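Long-range contact in Hsp70/Hsp90 co-chaperone CNS1 (Saccharomyces cerevisiae, PDB 6HFM), which acts as a co-chaperone of Hsp90 and Hsp70, binding both and stimulating the ATPase of the Hsp70 SSA1 but not that of Hsp90: residues Q58-F63 / Q85-K90. Sequence-based numbering, arbitrary orientation.
Sequences QDEFDF and QERFKK
Q58 lays its side chain past F88 and along K90. CB and then CG pass the F88 ring, Q58 CG lying 3.8 Å from F88 CD1. A bend at chi2 (-74°) turns the amide along the backbone of K90, where CD rests against K90 CB. At the tip, the K90 N-H comes to a lone pair of Q58 OE1, within the plane of the amide (N to OE1 3.1 Å), while Q58 NE2 gives a weak but nearly straight bond to K90 O (3.3 Å). A water accepts from K89 N and lies within hydrogen-bonding reach of Q58 O and R87 O. All this lies within the C-terminal Wheel domain of Cns1, where the loop after helix 73-82 packs along the turn and first residues of strand 60-68, at the G1 bulge that D59 and E60 make opposite Y55. Further along the strand, D62 meets R87 of the loop in a side-on, two-bond salt bridge: R87 NE to D62 OD1 is 3.1 Å and R87 NH2 to D62 OD2 2.9 Å, both on syn lone pairs, with the carboxylate and guanidinium planes 27° apart. NH2 also bonds V80 O, and D62 OD2 bonds Y55 OH. A methionine in place of R87 would probably leave the D62 carboxylate without its countercharge and V80 O without this donor. F88 CZ lies 3.8 Å above the R87 guanidinium plane, toward its rim.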
loop_
_atom_site.group_PDB
_atom_site.type_symbol
_atom_site.label_atom_id
_atom_site.label_comp_id
_atom_site.label_asym_id
_atom_site.label_seq_id
_atom_site.Cartn_x
_atom_site.Cartn_y
_atom_site.Cartn_z
ATOM N N GLN A 58 -8.486 13.007 6.377
ATOM C CA GLN A 58 -9.071 12.802 7.710
ATOM C C GLN A 58 -8.044 12.731 8.856
ATOM O O GLN A 58 -8.439 12.552 10.015
ATOM C CB GLN A 58 -9.911 11.520 7.701
ATOM C CG GLN A 58 -11.176 11.603 6.862
ATOM C CD GLN A 58 -12.266 12.438 7.517
ATOM O OE1 GLN A 58 -12.491 12.349 8.724
ATOM N NE2 GLN A 58 -12.954 13.248 6.720
ATOM N N ASP A 59 -6.752 12.882 8.548
ATOM C CA ASP A 59 -5.657 12.711 9.525
ATOM C C ASP A 59 -5.789 11.402 10.314
ATOM O O ASP A 59 -5.809 11.385 11.547
ATOM C CB ASP A 59 -5.560 13.921 10.472
ATOM C CG ASP A 59 -4.258 13.949 11.288
ATOM O OD1 ASP A 59 -4.226 14.614 12.302
ATOM O OD2 ASP A 59 -3.277 13.265 10.893
ATOM N N GLU A 60 -5.893 10.312 9.573
ATOM C CA GLU A 60 -6.087 8.993 10.158
ATOM C C GLU A 60 -5.397 7.971 9.283
ATOM O O GLU A 60 -5.127 8.240 8.112
ATOM C CB GLU A 60 -7.587 8.691 10.254
ATOM C CG GLU A 60 -7.970 7.422 11.005
ATOM C CD GLU A 60 -7.489 7.427 12.443
ATOM O OE1 GLU A 60 -8.246 7.902 13.314
ATOM O OE2 GLU A 60 -6.345 6.983 12.692
ATOM N N PHE A 61 -5.091 6.816 9.866
ATOM C CA PHE A 61 -4.623 5.667 9.095
ATOM C C PHE A 61 -4.993 4.356 9.779
ATOM O O PHE A 61 -5.246 4.322 10.988
ATOM C CB PHE A 61 -3.107 5.755 8.796
ATOM C CG PHE A 61 -2.210 5.441 9.967
ATOM C CD1 PHE A 61 -1.547 4.215 10.047
ATOM C CD2 PHE A 61 -1.989 6.384 10.966
ATOM C CE1 PHE A 61 -0.703 3.927 11.114
ATOM C CE2 PHE A 61 -1.145 6.100 12.037
ATOM C CZ PHE A 61 -0.501 4.873 12.110
ATOM N N ASP A 62 -5.052 3.293 8.979
ATOM C CA ASP A 62 -5.269 1.936 9.469
ATOM C C ASP A 62 -4.022 1.106 9.212
ATOM O O ASP A 62 -3.224 1.415 8.322
ATOM C CB ASP A 62 -6.439 1.263 8.745
ATOM C CG ASP A 62 -7.789 1.869 9.069
ATOM O OD1 ASP A 62 -7.954 2.525 10.113
ATOM O OD2 ASP A 62 -8.713 1.665 8.252
ATOM N N PHE A 63 -3.875 0.046 9.999
ATOM C CA PHE A 63 -2.827 -0.944 9.816
ATOM C C PHE A 63 -3.462 -2.327 9.712
ATOM O O PHE A 63 -4.246 -2.718 10.578
ATOM C CB PHE A 63 -1.848 -0.906 10.987
ATOM C CG PHE A 63 -0.797 -1.980 10.932
ATOM C CD1 PHE A 63 0.212 -1.923 9.984
ATOM C CD2 PHE A 63 -0.824 -3.057 11.820
ATOM C CE1 PHE A 63 1.182 -2.912 9.920
ATOM C CE2 PHE A 63 0.148 -4.045 11.764
ATOM C CZ PHE A 63 1.150 -3.972 10.810
ATOM N N GLN A 85 -17.986 3.620 10.669
ATOM C CA GLN A 85 -16.989 4.574 10.177
ATOM C C GLN A 85 -16.780 5.747 11.133
ATOM O O GLN A 85 -16.458 6.857 10.694
ATOM C CB GLN A 85 -17.430 5.109 8.812
ATOM C CG GLN A 85 -17.695 4.039 7.765
ATOM C CD GLN A 85 -16.444 3.643 7.010
ATOM O OE1 GLN A 85 -15.584 2.932 7.535
ATOM N NE2 GLN A 85 -16.336 4.100 5.767
ATOM N N GLU A 86 -16.925 5.498 12.434
ATOM C CA GLU A 86 -16.890 6.567 13.432
ATOM C C GLU A 86 -15.519 7.238 13.559
ATOM O O GLU A 86 -15.450 8.386 13.998
ATOM C CB GLU A 86 -17.347 6.054 14.808
ATOM C CG GLU A 86 -18.777 5.518 14.863
ATOM C CD GLU A 86 -19.845 6.546 14.510
ATOM O OE1 GLU A 86 -19.571 7.767 14.554
ATOM O OE2 GLU A 86 -20.977 6.124 14.192
ATOM N N ARG A 87 -14.445 6.545 13.166
ATOM C CA ARG A 87 -13.094 7.119 13.242
ATOM C C ARG A 87 -12.886 8.347 12.338
ATOM O O ARG A 87 -12.025 9.177 12.633
ATOM C CB ARG A 87 -12.007 6.056 13.006
ATOM C CG ARG A 87 -11.814 5.580 11.574
ATOM C CD ARG A 87 -10.979 4.303 11.576
ATOM N NE ARG A 87 -10.808 3.701 10.255
ATOM C CZ ARG A 87 -11.770 3.113 9.540
ATOM N NH1 ARG A 87 -13.031 3.046 9.981
ATOM N NH2 ARG A 87 -11.474 2.592 8.352
ATOM N N PHE A 88 -13.663 8.460 11.255
ATOM C CA PHE A 88 -13.631 9.653 10.401
ATOM C C PHE A 88 -14.529 10.714 11.022
ATOM O O PHE A 88 -15.740 10.514 11.121
ATOM C CB PHE A 88 -14.096 9.341 8.973
ATOM C CG PHE A 88 -13.339 8.219 8.312
ATOM C CD1 PHE A 88 -11.949 8.164 8.366
ATOM C CD2 PHE A 88 -14.020 7.220 7.620
ATOM C CE1 PHE A 88 -11.258 7.128 7.758
ATOM C CE2 PHE A 88 -13.330 6.183 7.005
ATOM C CZ PHE A 88 -11.946 6.140 7.075
ATOM N N LYS A 89 -13.929 11.829 11.438
ATOM C CA LYS A 89 -14.630 12.858 12.217
ATOM C C LYS A 89 -14.478 14.276 11.657
ATOM O O LYS A 89 -14.721 15.250 12.370
ATOM C CB LYS A 89 -14.140 12.813 13.668
ATOM C CG LYS A 89 -14.338 11.462 14.326
ATOM C CD LYS A 89 -13.925 11.491 15.781
ATOM C CE LYS A 89 -13.763 10.089 16.327
ATOM N NZ LYS A 89 -12.446 9.501 15.946
ATOM N N LYS A 90 -14.113 14.387 10.381
ATOM C CA LYS A 90 -13.900 15.683 9.735
ATOM C C LYS A 90 -14.822 15.861 8.547
ATOM O O LYS A 90 -15.468 14.905 8.105
ATOM C CB LYS A 90 -12.458 15.803 9.260
ATOM C CG LYS A 90 -11.444 15.666 10.374
ATOM C CD LYS A 90 -10.035 15.941 9.882
ATOM C CE LYS A 90 -9.237 16.688 10.936
ATOM N NZ LYS A 90 -7.787 16.649 10.633
HETATM O O HOH W 1 -10.749 11.877 11.611
#